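PDB 4CGS: polymerase subunit PA from Dhori virus, which probably binds RNA as part of the viral polymerase, this construct being the N-terminal, cap-snatching domain of its PA subunit. Local coordinates for residues A[98-112]-A[119-133]. Sequence-based numbering, arbitrary orientation. Where two conformers were deposited one is given.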
# COMPACT_ATOMS: atom_id res chain seq x y z
N GLY A 98 1.19 -12.74 -5.73
CA GLY A 98 0.87 -11.37 -6.00
C GLY A 98 0.28 -10.78 -4.74
O GLY A 98 -0.62 -11.39 -4.15
N VAL A 99 0.73 -9.62 -4.36
CA VAL A 99 0.31 -8.96 -3.14
C VAL A 99 -0.50 -7.74 -3.49
O VAL A 99 -0.06 -6.88 -4.21
CB VAL A 99 1.53 -8.58 -2.25
CG1 VAL A 99 1.04 -7.94 -0.94
CG2 VAL A 99 2.42 -9.79 -1.99
N TYR A 100 -1.69 -7.63 -2.88
CA TYR A 100 -2.55 -6.45 -3.03
C TYR A 100 -2.56 -5.78 -1.65
O TYR A 100 -2.67 -6.49 -0.65
CB TYR A 100 -3.93 -6.83 -3.45
CG TYR A 100 -4.03 -7.64 -4.75
CD1 TYR A 100 -3.89 -8.98 -4.69
CD2 TYR A 100 -4.25 -7.04 -6.00
CE1 TYR A 100 -3.96 -9.80 -5.81
CE2 TYR A 100 -4.34 -7.85 -7.17
CZ TYR A 100 -4.21 -9.21 -7.01
OH TYR A 100 -4.28 -10.08 -8.13
N VAL A 101 -2.47 -4.46 -1.62
CA VAL A 101 -2.50 -3.70 -0.35
C VAL A 101 -3.76 -2.87 -0.31
O VAL A 101 -4.06 -2.13 -1.26
CB VAL A 101 -1.27 -2.82 -0.26
CG1 VAL A 101 -1.30 -1.94 1.00
CG2 VAL A 101 0.00 -3.64 -0.27
N LYS A 102 -4.47 -2.96 0.79
CA LYS A 102 -5.64 -2.20 1.07
C LYS A 102 -5.51 -1.46 2.42
O LYS A 102 -5.25 -2.11 3.45
CB LYS A 102 -6.92 -3.13 0.97
CG LYS A 102 -7.28 -3.74 -0.41
CD LYS A 102 -8.72 -4.27 -0.49
CE LYS A 102 -9.20 -4.59 -1.93
NZ LYS A 102 -10.69 -4.82 -2.12
N VAL A 103 -5.75 -0.17 2.40
CA VAL A 103 -5.73 0.66 3.58
C VAL A 103 -7.17 1.01 3.97
O VAL A 103 -7.94 1.58 3.21
CB VAL A 103 -4.94 1.97 3.38
CG1 VAL A 103 -4.98 2.83 4.63
CG2 VAL A 103 -3.53 1.64 2.93
N TYR A 104 -7.54 0.68 5.18
CA TYR A 104 -8.86 0.97 5.74
C TYR A 104 -8.77 2.23 6.64
O TYR A 104 -8.04 2.22 7.50
CB TYR A 104 -9.23 -0.28 6.52
CG TYR A 104 -9.52 -1.50 5.70
CD1 TYR A 104 -8.47 -2.24 5.13
CD2 TYR A 104 -10.81 -1.89 5.40
CE1 TYR A 104 -8.69 -3.34 4.36
CE2 TYR A 104 -11.05 -3.02 4.62
CZ TYR A 104 -10.00 -3.73 4.07
OH TYR A 104 -10.21 -4.87 3.29
N PRO A 105 -9.34 3.41 6.24
CA PRO A 105 -9.56 4.45 7.26
C PRO A 105 -10.46 3.77 8.33
O PRO A 105 -11.62 3.44 8.01
CB PRO A 105 -10.28 5.56 6.46
CG PRO A 105 -9.96 5.33 4.98
CD PRO A 105 -9.79 3.83 4.89
N ASP A 106 -10.01 3.54 9.57
CA ASP A 106 -10.60 2.46 10.24
C ASP A 106 -10.25 2.56 11.66
O ASP A 106 -9.10 2.34 12.05
CB ASP A 106 -10.04 1.18 9.62
CG ASP A 106 -10.76 -0.13 10.11
OD1 ASP A 106 -11.76 -0.04 10.86
OD2 ASP A 106 -10.33 -1.24 9.72
N ASN A 107 -11.26 2.84 12.47
CA ASN A 107 -11.16 2.36 13.83
C ASN A 107 -11.55 0.89 13.62
O ASN A 107 -12.69 0.63 13.14
CB ASN A 107 -12.04 3.14 14.84
CG ASN A 107 -13.32 2.42 15.21
OD1 ASN A 107 -14.38 2.72 14.67
ND2 ASN A 107 -13.23 1.47 16.15
N GLY A 108 -10.61 -0.04 13.85
CA GLY A 108 -10.96 -1.47 13.78
C GLY A 108 -9.93 -2.28 13.02
O GLY A 108 -9.01 -1.70 12.43
N THR A 109 -10.05 -3.61 13.12
CA THR A 109 -9.20 -4.56 12.43
C THR A 109 -9.91 -5.10 11.17
O THR A 109 -11.01 -5.61 11.27
CB THR A 109 -8.78 -5.76 13.30
OG1 THR A 109 -8.26 -5.20 14.54
CG2 THR A 109 -7.71 -6.67 12.65
N PRO A 110 -9.25 -5.00 9.99
CA PRO A 110 -9.84 -5.48 8.76
C PRO A 110 -10.11 -6.98 8.81
O PRO A 110 -9.37 -7.80 9.39
CB PRO A 110 -8.79 -5.20 7.72
CG PRO A 110 -8.03 -4.03 8.29
CD PRO A 110 -7.93 -4.34 9.73
N THR A 111 -11.17 -7.34 8.12
CA THR A 111 -11.58 -8.72 7.94
C THR A 111 -10.98 -9.34 6.66
O THR A 111 -10.96 -8.70 5.59
CB THR A 111 -13.11 -8.80 7.82
OG1 THR A 111 -13.73 -8.09 8.92
CG2 THR A 111 -13.66 -10.34 7.79
N ASP A 112 -10.51 -10.57 6.76
CA ASP A 112 -10.03 -11.33 5.62
C ASP A 112 -11.17 -12.01 4.90
O ASP A 112 -12.06 -12.61 5.49
CB ASP A 112 -8.96 -12.35 6.01
CG ASP A 112 -7.75 -11.68 6.61
OD1 ASP A 112 -7.18 -10.78 5.94
OD2 ASP A 112 -7.37 -12.05 7.75
N GLU A 119 -2.40 -15.46 -4.49
CA GLU A 119 -2.60 -14.05 -4.06
C GLU A 119 -2.54 -13.91 -2.55
O GLU A 119 -3.04 -14.78 -1.79
CB GLU A 119 -3.97 -13.54 -4.53
CG GLU A 119 -4.14 -13.48 -6.06
CD GLU A 119 -5.55 -13.02 -6.49
OE1 GLU A 119 -6.47 -13.36 -5.73
OE2 GLU A 119 -5.60 -12.38 -7.53
N ILE A 120 -2.07 -12.76 -2.11
CA ILE A 120 -2.09 -12.33 -0.73
C ILE A 120 -2.68 -10.92 -0.69
O ILE A 120 -2.23 -10.02 -1.39
CB ILE A 120 -0.65 -12.28 -0.11
CG1 ILE A 120 -0.06 -13.66 -0.06
CG2 ILE A 120 -0.71 -11.53 1.27
CD1 ILE A 120 -0.69 -14.58 0.92
N PHE A 121 -3.65 -10.67 0.19
CA PHE A 121 -4.22 -9.35 0.38
C PHE A 121 -3.79 -8.82 1.77
O PHE A 121 -4.35 -9.17 2.77
CB PHE A 121 -5.76 -9.41 0.28
CG PHE A 121 -6.33 -9.46 -1.16
CD1 PHE A 121 -6.09 -10.58 -1.94
CD2 PHE A 121 -7.05 -8.41 -1.72
CE1 PHE A 121 -6.59 -10.71 -3.20
CE2 PHE A 121 -7.51 -8.51 -3.03
CZ PHE A 121 -7.30 -9.68 -3.75
N VAL A 122 -2.84 -7.90 1.74
CA VAL A 122 -2.41 -7.13 2.94
C VAL A 122 -3.48 -6.12 3.21
O VAL A 122 -3.79 -5.24 2.36
CB VAL A 122 -1.03 -6.48 2.70
CG1 VAL A 122 -0.75 -5.39 3.71
CG2 VAL A 122 0.07 -7.57 2.67
N ARG A 123 -4.02 -6.18 4.44
CA ARG A 123 -5.17 -5.36 4.84
C ARG A 123 -4.85 -4.71 6.16
O ARG A 123 -4.66 -5.38 7.18
CB ARG A 123 -6.47 -6.17 4.97
CG ARG A 123 -7.12 -6.56 3.61
CD ARG A 123 -8.37 -7.38 3.85
NE ARG A 123 -9.32 -7.40 2.71
CZ ARG A 123 -9.66 -8.47 1.97
NH1 ARG A 123 -9.10 -9.67 2.20
NH2 ARG A 123 -10.62 -8.35 1.02
N VAL A 124 -4.67 -3.39 6.13
CA VAL A 124 -4.22 -2.63 7.29
C VAL A 124 -5.12 -1.46 7.50
O VAL A 124 -5.64 -0.85 6.55
CB VAL A 124 -2.75 -2.18 7.13
CG1 VAL A 124 -1.78 -3.35 7.02
CG2 VAL A 124 -2.52 -1.23 5.97
N SER A 125 -5.27 -1.02 8.76
CA SER A 125 -6.07 0.17 9.10
C SER A 125 -5.18 1.34 9.29
O SER A 125 -4.00 1.24 9.60
CB SER A 125 -6.91 -0.04 10.34
OG SER A 125 -6.12 0.09 11.52
N LEU A 126 -5.78 2.53 9.18
CA LEU A 126 -5.03 3.76 9.41
C LEU A 126 -4.44 3.82 10.82
O LEU A 126 -3.41 4.42 11.05
CB LEU A 126 -5.88 5.04 9.12
CG LEU A 126 -6.34 5.42 7.70
CD1 LEU A 126 -7.34 6.59 7.70
CD2 LEU A 126 -5.19 5.66 6.73
N SER A 127 -5.13 3.19 11.78
CA SER A 127 -4.68 3.18 13.18
C SER A 127 -3.69 2.08 13.45
O SER A 127 -3.32 1.84 14.60
CB SER A 127 -5.87 3.04 14.12
OG SER A 127 -6.52 1.87 13.85
N GLY A 128 -3.21 1.40 12.41
CA GLY A 128 -2.10 0.52 12.57
C GLY A 128 -2.46 -0.94 12.82
O GLY A 128 -1.61 -1.77 13.21
N GLN A 129 -3.72 -1.26 12.63
CA GLN A 129 -4.17 -2.65 12.78
C GLN A 129 -3.91 -3.48 11.52
O GLN A 129 -3.92 -2.96 10.43
CB GLN A 129 -5.68 -2.73 13.15
CG GLN A 129 -5.97 -2.01 14.44
CD GLN A 129 -5.97 -2.98 15.59
OE1 GLN A 129 -6.96 -3.66 15.82
NE2 GLN A 129 -4.86 -3.10 16.27
N MET A 130 -3.69 -4.78 11.70
CA MET A 130 -3.43 -5.68 10.62
C MET A 130 -4.41 -6.83 10.68
O MET A 130 -4.65 -7.41 11.76
CB MET A 130 -2.02 -6.28 10.72
CG MET A 130 -0.91 -5.29 10.57
SD MET A 130 0.72 -5.95 11.07
CE MET A 130 0.46 -6.25 12.95
N SER A 131 -4.98 -7.27 9.54
CA SER A 131 -5.85 -8.45 9.51
C SER A 131 -5.04 -9.67 9.93
O SER A 131 -3.82 -9.71 9.84
CB SER A 131 -6.43 -8.70 8.16
OG SER A 131 -5.53 -9.31 7.28
N PRO A 132 -5.75 -10.75 10.35
CA PRO A 132 -5.02 -11.96 10.81
C PRO A 132 -4.11 -12.51 9.70
O PRO A 132 -2.97 -12.94 9.98
CB PRO A 132 -6.15 -12.90 11.14
CG PRO A 132 -7.24 -11.98 11.65
CD PRO A 132 -7.17 -10.76 10.78
N ILE A 133 -4.59 -12.61 8.46
CA ILE A 133 -3.76 -13.11 7.38
C ILE A 133 -2.58 -12.19 7.06
O ILE A 133 -1.48 -12.66 6.79
CB ILE A 133 -4.55 -13.31 6.08
CG1 ILE A 133 -5.42 -14.59 6.25
CG2 ILE A 133 -3.62 -13.40 4.82
CD1 ILE A 133 -4.65 -15.86 5.94
O HOH W 1 -8.64 0.86 15.42
O HOH W 2 -6.49 -10.75 3.42
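Tyr-100 and Phe-121 form an offset stack, centroids 4.5 Å apart and planes 23° from parallel, on one face of parallel strands 98-104 and 119-125, the latter outermost in the chain's mixed sheet; the chain between them returns as loop, without a helix. With Tyr-100 CG anti to its carbonyl carbon (chi1 -57°), CB sits over the Phe-121 ring, 4.1 Å from its centroid, while CD1 covers the rim, 3.5 Å from Phe-121 CE1. Tyr-100 OH donates to Glu-119 OE2 (2.7 Å) from above the carboxylate plane; Arg-84 pairs with the other oxygen.

Further along, Pro-110 caps the outer part of one Tyr-104 ring face and leans its CB on Arg-123 CB (3.7 Å). Arg-123 NE donates a hydrogen bond to Tyr-104 OH (2.7 Å), 10° out of the guanidinium plane. On the opposite face, with Val-99, Val-101, Val-103, Val-122 and Val-124, Leu-126 CD2 crosses Val-103 CG1 at about a right angle (3.5 Å); helix 31-44 covers Val-101 and Val-103.

Asp-112 reaches N-cap Ser-131: OD1 accepts from Ser-131 OG on its syn lone pair, OD2 from Ile-133 N (2.9 Å), above the carboxylate plane. A water bridging OD1, Phe-121 O and Arg-123 NH1, plus the helix N-terminus, probably stabilises the anion.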